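Local atomic coordinates of GGDEF family protein (Vibrio cholerae, PDB entry 5GZS), a protein that probably makes the second messenger cyclic di-GMP, and binds arginine with a periplasmic portion built of two solute-binding-protein-like regions. Residues Val15-Arg18 / Val19-Ser23; Lys181-Lys184 / Tyr185-Ala189; Ser330-Val333 / Ala334-Ile337. All coordinates share one frame; numbering follows the deposited sequence.

How the interactions relate
The three contacts follow one another along the chain without nesting or crossing, and since each joins adjoining segments, none closes a long loop. Interaction 1 occupies the first turns of helix 15-28 and interaction 2 the end of helix 176-186; both fall in the first solute-binding-like region. Their centres are 13 Å apart, and they meet where S23 OG lies 2.9 Å from Y185 OH, probably hydrogen-bonded. Interaction 3, in the second such region, is a turn leading into strand 337-340. Its centre is 62 Å from that of interaction 2 in the same chain, yet H187 of interaction 2 packs on A334 of interaction 3 in the second subunit.

Interaction 1 (Val15-Arg18 / Val19-Ser23); sequences VVTR and VLFDS
V19 opens the second turn of an alpha-helix by donating its backbone N to V15 O at 3.0 Å. Helix 15-28 is the crossover helix of a beta-alpha-beta unit with strands 6-10 and 32-36, as expected of a periplasmic binding-protein fold, and V15-S23 forms its first turns. The V19 side chain lies beside that of V15, both pointing the same way. Its CG2 reaches V15 CG2 at 4.2 Å, a loose apolar contact on the flank facing helix 189-218, where V15 touches Y202 and V19 touches S198.

L20 N continues the pattern, bonding to V16 O. F21 N then bonds to T17 O at 2.9 Å. That same carbonyl oxygen, T17 O, lies near the plane of the F21 ring, at its edge, 3.5 Å from F21 CD1. T17 and F21 lie side by side, pointing the same way, and both touch strands 6-10 and 32-36: the methyl CG2 of T17 is 4.2 Å from F21 CD1, while OG1, set beside its own backbone N (chi1 -61°), is hydrogen-bonded to D14. The T17 side chain is also about 7 Å from the bound arginine, which places this buried flank next to the ligand pocket.

D22 N donates to R18 O, an oxygen whose position is less sure in the model. The two charged ends go separate ways: the R18 guanidinium forms a salt bridge with D13, and D22 OD1 bonds to the Y34 hydroxyl. R18 bends at chi2 and chi3, which turns its chain back along the helix and lays one guanidinium face over V15 CA, 3.5 Å above the plane. S23 completes the run, its backbone N bonded to V19 O at 3.1 Å.

Interaction 2 (Lys181-Lys184 / Tyr185-Ala189); sequences KIEK and YAHSA
H187 lies alongside E183 one helical turn further on, and the ring can be followed outward atom by atom. H187 CB is 3.9 Å from E183 O. With CG beside the backbone N (chi1 -80°), the ring is turned back beside the preceding turn, and CG comes close to the same oxygen. H187 ND1 is nearer to E183 O, at 3.5 Å. H187 CE1 lies 4.0 Å from E183 CG, a contact with an aliphatic carbon and not with the carboxylate. At the tip, NE2 is hydrogen-bonded to P73 O, and the side chain packs on A334 of the second subunit, which brings the contact to the dimer interface.

The E183 chain is extended, which sets its carboxylate level with the imidazole, the two planes 69° apart. OE2 bonds to R72 N, and E183 OE1 stays 4.7 Å from H187 ND1.

The backbone is that of a helix end. Y185 N donates to K181 O at 3.1 Å and A186 N to I182 O at 3.0 Å, but E183 O receives two weak bonds here, from A186 N and H187 N. I182 and Y185 touch I24 of helix 15-28, and the Y185 hydroxyl bonds to S23. Y185 O accepts from both S188 N and S188 OG, the latter at 2.7 Å; S188 is the N-cap of helix 189-218.

The NE2 bond to a carbonyl oxygen requires a proton on NE2. The carboxylate nearby might favour a further proton on ND1, although no direct ion pair forms.

Interaction 3 (Ser330-Val333 / Ala334-Ile337); sequences SELV and AERI
L332 and E335 meet at the two ends of a type I beta turn in the loop before strand 337-340. One backbone hydrogen bond across the segments closes it, E335 N to L332 O at 3.0 Å, with an N-H...O angle of 151°; E335 N sits well above the carbonyl plane of L332.

Apolar contacts do the rest. The L332 and E335 side chains cross obliquely, L332 CG lying 3.8 Å from E335 CB and equally close to E335 CG. I337 comes in at about a right angle to L332, its CD1 3.9 Å from L332 CB and 4.1 Å from L332 CD2. On the outer part of the turn V333 CG1 touches A334 CB at 4.2 Å, and V333 also packs on Q192 of the second subunit.

The side-chain and remaining carbonyl groups find partners outside the turn. E335 bends at chi2 (-76°), and OE2 bonds to the Y321 hydroxyl. K356 NZ bonds to E335 O and, weakly, to L332 O and V333 O.

The E335 side chain thus meets L332 with its CB and CG, while its carboxylate is turned to Y321. The charge of K356, bonded to one carbonyl oxygen and weakly to two more, would probably help to stabilise their dipoles.

Interaction 1 (Val15-Arg18 / Val19-Ser23)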
loop_
_atom_site.group_PDB
_atom_site.type_symbol
_atom_site.label_atom_id
_atom_site.label_comp_id
_atom_site.label_asym_id
_atom_site.label_seq_id
_atom_site.Cartn_x
_atom_site.Cartn_y
_atom_site.Cartn_z
ATOM N N VAL A 15 -18.109 10.564 -27.576
ATOM C CA VAL A 15 -17.194 10.455 -28.642
ATOM C C VAL A 15 -16.945 9.013 -29.005
ATOM O O VAL A 15 -16.711 8.707 -30.131
ATOM C CB VAL A 15 -15.921 11.239 -28.327
ATOM C CG1 VAL A 15 -15.492 10.988 -26.927
ATOM C CG2 VAL A 15 -14.814 10.916 -29.280
ATOM N N VAL A 16 -17.027 8.120 -28.044
ATOM C CA VAL A 16 -16.779 6.718 -28.367
ATOM C C VAL A 16 -17.968 6.099 -29.102
ATOM O O VAL A 16 -17.793 5.182 -29.912
ATOM C CB VAL A 16 -16.441 5.894 -27.097
ATOM C CG1 VAL A 16 -16.300 4.423 -27.405
ATOM C CG2 VAL A 16 -15.148 6.404 -26.463
ATOM N N THR A 17 -19.166 6.618 -28.864
ATOM C CA THR A 17 -20.343 6.074 -29.532
ATOM C C THR A 17 -20.345 6.506 -30.991
ATOM O O THR A 17 -20.673 5.730 -31.893
ATOM C CB THR A 17 -21.654 6.521 -28.840
ATOM O OG1 THR A 17 -21.666 6.050 -27.486
ATOM C CG2 THR A 17 -22.874 5.960 -29.560
ATOM N N ARG A 18 -19.962 7.758 -31.206
ATOM C CA ARG A 18 -19.760 8.303 -32.539
ATOM C C ARG A 18 -18.663 7.568 -33.298
ATOM O O ARG A 18 -18.898 7.104 -34.427
ATOM C CB ARG A 18 -19.427 9.777 -32.449
ATOM C CG ARG A 18 -20.634 10.623 -32.329
ATOM C CD ARG A 18 -20.417 11.747 -31.394
ATOM N NE ARG A 18 -19.135 12.423 -31.554
ATOM C CZ ARG A 18 -18.613 13.156 -30.573
ATOM N NH1 ARG A 18 -19.273 13.238 -29.416
ATOM N NH2 ARG A 18 -17.441 13.771 -30.723
ATOM N N VAL A 19 -17.480 7.437 -32.690
ATOM C CA VAL A 19 -16.351 6.806 -33.394
ATOM C C VAL A 19 -16.671 5.354 -33.719
ATOM O O VAL A 19 -16.476 4.903 -34.834
ATOM C CB VAL A 19 -15.038 6.882 -32.575
ATOM C CG1 VAL A 19 -14.003 5.941 -33.134
ATOM C CG2 VAL A 19 -14.523 8.327 -32.514
ATOM N N LEU A 20 -17.203 4.637 -32.745
ATOM C CA LEU A 20 -17.501 3.239 -32.933
ATOM C C LEU A 20 -18.622 3.040 -33.966
ATOM O O LEU A 20 -18.479 2.231 -34.887
ATOM C CB LEU A 20 -17.863 2.609 -31.593
ATOM C CG LEU A 20 -18.191 1.110 -31.505
ATOM C CD1 LEU A 20 -17.071 0.231 -32.083
ATOM C CD2 LEU A 20 -18.562 0.682 -30.045
ATOM N N PHE A 21 -19.725 3.780 -33.841
ATOM C CA PHE A 21 -20.871 3.504 -34.715
ATOM C C PHE A 21 -20.772 4.110 -36.112
ATOM O O PHE A 21 -21.323 3.545 -37.035
ATOM C CB PHE A 21 -22.170 3.932 -34.058
ATOM C CG PHE A 21 -22.778 2.844 -33.235
ATOM C CD1 PHE A 21 -22.297 2.579 -31.962
ATOM C CD2 PHE A 21 -23.792 2.042 -33.757
ATOM C CE1 PHE A 21 -22.824 1.550 -31.220
ATOM C CE2 PHE A 21 -24.341 1.020 -33.015
ATOM C CZ PHE A 21 -23.857 0.762 -31.751
ATOM N N ASP A 22 -20.064 5.229 -36.266
ATOM C CA ASP A 22 -19.618 5.662 -37.577
ATOM C C ASP A 22 -18.801 4.535 -38.210
ATOM O O ASP A 22 -18.959 4.232 -39.386
ATOM C CB ASP A 22 -18.738 6.916 -37.511
ATOM C CG ASP A 22 -19.465 8.151 -37.001
ATOM O OD1 ASP A 22 -20.721 8.114 -36.869
ATOM O OD2 ASP A 22 -18.754 9.175 -36.749
ATOM N N SER A 23 -17.906 3.919 -37.444
ATOM C CA SER A 23 -17.045 2.936 -38.054
ATOM C C SER A 23 -17.896 1.723 -38.506
ATOM O O SER A 23 -17.715 1.194 -39.595
ATOM C CB SER A 23 -15.927 2.527 -37.099
ATOM O OG SER A 23 -15.031 1.606 -37.724
#

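Interaction 2 (Lys181-Lys184 / Tyr185-Ala189)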
loop_
_atom_site.group_PDB
_atom_site.type_symbol
_atom_site.label_atom_id
_atom_site.label_comp_id
_atom_site.label_asym_id
_atom_site.label_seq_id
_atom_site.Cartn_x
_atom_site.Cartn_y
_atom_site.Cartn_z
ATOM N N LYS A 181 -22.608 -9.559 -35.273
ATOM C CA LYS A 181 -21.740 -9.017 -36.308
ATOM C C LYS A 181 -21.039 -7.768 -35.820
ATOM O O LYS A 181 -19.865 -7.573 -36.112
ATOM C CB LYS A 181 -22.542 -8.701 -37.576
ATOM C CG LYS A 181 -23.596 -9.742 -37.928
ATOM C CD LYS A 181 -24.435 -9.335 -39.140
ATOM C CE LYS A 181 -23.821 -9.809 -40.455
ATOM N NZ LYS A 181 -22.760 -8.864 -40.912
ATOM N N ILE A 182 -21.759 -6.920 -35.078
ATOM C CA ILE A 182 -21.171 -5.687 -34.538
ATOM C C ILE A 182 -20.073 -6.020 -33.539
ATOM O O ILE A 182 -18.988 -5.422 -33.561
ATOM C CB ILE A 182 -22.211 -4.796 -33.835
ATOM C CG1 ILE A 182 -22.996 -3.954 -34.835
ATOM C CG2 ILE A 182 -21.524 -3.875 -32.842
ATOM C CD1 ILE A 182 -24.256 -3.391 -34.218
ATOM N N GLU A 183 -20.371 -6.989 -32.673
ATOM C CA GLU A 183 -19.409 -7.472 -31.701
ATOM C C GLU A 183 -18.135 -7.964 -32.370
ATOM O O GLU A 183 -17.039 -7.529 -32.011
ATOM C CB GLU A 183 -20.004 -8.595 -30.859
ATOM C CG GLU A 183 -19.105 -8.975 -29.705
ATOM C CD GLU A 183 -19.708 -10.042 -28.807
ATOM O OE1 GLU A 183 -19.095 -11.122 -28.677
ATOM O OE2 GLU A 183 -20.782 -9.800 -28.221
ATOM N N LYS A 184 -18.278 -8.839 -33.359
ATOM C CA LYS A 184 -17.110 -9.447 -33.991
ATOM C C LYS A 184 -16.262 -8.427 -34.752
ATOM O O LYS A 184 -15.033 -8.553 -34.840
ATOM C CB LYS A 184 -17.544 -10.572 -34.926
ATOM C CG LYS A 184 -16.379 -11.334 -35.590
ATOM C CD LYS A 184 -16.884 -12.509 -36.465
ATOM C CE LYS A 184 -15.776 -13.139 -37.328
ATOM N NZ LYS A 184 -14.689 -13.819 -36.549
ATOM N N TYR A 185 -16.920 -7.405 -35.292
ATOM C CA TYR A 185 -16.221 -6.377 -36.052
ATOM C C TYR A 185 -15.407 -5.486 -35.112
ATOM O O TYR A 185 -14.286 -5.060 -35.447
ATOM C CB TYR A 185 -17.227 -5.546 -36.859
ATOM C CG TYR A 185 -16.652 -4.296 -37.479
ATOM C CD1 TYR A 185 -15.760 -4.367 -38.556
ATOM C CD2 TYR A 185 -17.004 -3.045 -37.002
ATOM C CE1 TYR A 185 -15.234 -3.233 -39.113
ATOM C CE2 TYR A 185 -16.483 -1.899 -37.571
ATOM C CZ TYR A 185 -15.613 -1.999 -38.624
ATOM O OH TYR A 185 -15.098 -0.852 -39.166
ATOM N N ALA A 186 -15.985 -5.220 -33.936
ATOM C CA ALA A 186 -15.405 -4.298 -32.959
ATOM C C ALA A 186 -14.121 -4.851 -32.379
ATOM O O ALA A 186 -13.235 -4.100 -31.969
ATOM C CB ALA A 186 -16.384 -4.029 -31.856
ATOM N N HIS A 187 -14.032 -6.179 -32.339
ATOM C CA HIS A 187 -12.884 -6.849 -31.751
ATOM C C HIS A 187 -11.754 -6.988 -32.747
ATOM O O HIS A 187 -10.659 -7.448 -32.391
ATOM C CB HIS A 187 -13.282 -8.211 -31.221
ATOM C CG HIS A 187 -13.966 -8.152 -29.891
ATOM N ND1 HIS A 187 -15.008 -8.988 -29.543
ATOM C CD2 HIS A 187 -13.755 -7.348 -28.820
ATOM C CE1 HIS A 187 -15.406 -8.703 -28.316
ATOM N NE2 HIS A 187 -14.659 -7.714 -27.853
ATOM N N SER A 188 -12.020 -6.585 -33.986
ATOM C CA SER A 188 -11.027 -6.725 -35.042
ATOM C C SER A 188 -9.780 -5.904 -34.705
ATOM O O SER A 188 -9.861 -4.872 -34.045
ATOM C CB SER A 188 -11.604 -6.301 -36.412
ATOM O OG SER A 188 -11.787 -4.894 -36.513
ATOM N N ALA A 189 -8.626 -6.382 -35.156
ATOM C CA ALA A 189 -7.376 -5.689 -34.913
ATOM C C ALA A 189 -7.524 -4.220 -35.259
ATOM O O ALA A 189 -7.028 -3.331 -34.538
ATOM C CB ALA A 189 -6.262 -6.308 -35.713
#

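Interaction 3 (Ser330-Val333 / Ala334-Ile337)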
loop_
_atom_site.group_PDB
_atom_site.type_symbol
_atom_site.label_atom_id
_atom_site.label_comp_id
_atom_site.label_asym_id
_atom_site.label_seq_id
_atom_site.Cartn_x
_atom_site.Cartn_y
_atom_site.Cartn_z
ATOM N N SER A 330 14.338 0.298 14.070
ATOM C CA SER A 330 14.351 0.678 15.491
ATOM C C SER A 330 15.204 -0.247 16.360
ATOM O O SER A 330 15.637 0.123 17.456
ATOM C CB SER A 330 12.936 0.700 16.057
ATOM O OG SER A 330 12.346 1.965 15.859
ATOM N N GLU A 331 15.439 -1.456 15.872
ATOM C CA GLU A 331 16.244 -2.410 16.614
ATOM C C GLU A 331 17.742 -2.255 16.296
ATOM O O GLU A 331 18.534 -3.134 16.654
ATOM C CB GLU A 331 15.756 -3.832 16.317
ATOM C CG GLU A 331 14.323 -4.086 16.788
ATOM C CD GLU A 331 13.692 -5.294 16.134
ATOM O OE1 GLU A 331 12.518 -5.613 16.433
ATOM O OE2 GLU A 331 14.373 -5.935 15.313
ATOM N N LEU A 332 18.129 -1.148 15.638
ATOM C CA LEU A 332 19.549 -0.876 15.337
ATOM C C LEU A 332 20.195 0.094 16.322
ATOM O O LEU A 332 21.194 0.757 16.017
ATOM C CB LEU A 332 19.720 -0.336 13.919
ATOM C CG LEU A 332 20.287 -1.441 13.028
ATOM C CD1 LEU A 332 19.552 -2.738 13.294
ATOM C CD2 LEU A 332 20.184 -1.105 11.598
ATOM N N VAL A 333 19.621 0.121 17.519
ATOM C CA VAL A 333 19.916 1.089 18.558
ATOM C C VAL A 333 21.390 1.121 18.939
ATOM O O VAL A 333 21.895 2.117 19.477
ATOM C CB VAL A 333 19.048 0.772 19.793
ATOM C CG1 VAL A 333 19.473 -0.552 20.433
ATOM C CG2 VAL A 333 19.097 1.887 20.781
ATOM N N ALA A 334 22.082 0.022 18.654
ATOM C CA ALA A 334 23.477 -0.106 19.037
ATOM C C ALA A 334 24.355 -0.531 17.871
ATOM O O ALA A 334 25.518 -0.860 18.063
ATOM C CB ALA A 334 23.623 -1.093 20.191
ATOM N N GLU A 335 23.799 -0.543 16.670
ATOM C CA GLU A 335 24.602 -0.768 15.476
ATOM C C GLU A 335 25.134 0.562 14.924
ATOM O O GLU A 335 24.521 1.620 15.104
ATOM C CB GLU A 335 23.791 -1.493 14.396
ATOM C CG GLU A 335 23.326 -2.889 14.776
ATOM C CD GLU A 335 24.432 -3.935 14.724
ATOM O OE1 GLU A 335 24.207 -5.057 15.226
ATOM O OE2 GLU A 335 25.516 -3.651 14.173
ATOM N N ARG A 336 26.273 0.497 14.245
ATOM C CA ARG A 336 26.870 1.684 13.661
ATOM C C ARG A 336 26.229 1.979 12.315
ATOM O O ARG A 336 26.370 1.197 11.376
ATOM C CB ARG A 336 28.378 1.502 13.499
ATOM C CG ARG A 336 29.139 1.316 14.803
ATOM C CD ARG A 336 30.637 1.463 14.581
ATOM N NE ARG A 336 31.374 0.282 15.006
ATOM C CZ ARG A 336 31.823 -0.673 14.194
ATOM N NH1 ARG A 336 31.626 -0.606 12.882
ATOM N NH2 ARG A 336 32.481 -1.709 14.711
ATOM N N ILE A 337 25.511 3.091 12.220
ATOM C CA ILE A 337 24.869 3.429 10.966
ATOM C C ILE A 337 25.569 4.594 10.313
ATOM O O ILE A 337 25.787 5.639 10.933
ATOM C CB ILE A 337 23.383 3.765 11.137
ATOM C CG1 ILE A 337 22.585 2.501 11.504
ATOM C CG2 ILE A 337 22.835 4.344 9.852
ATOM C CD1 ILE A 337 21.298 2.790 12.198
#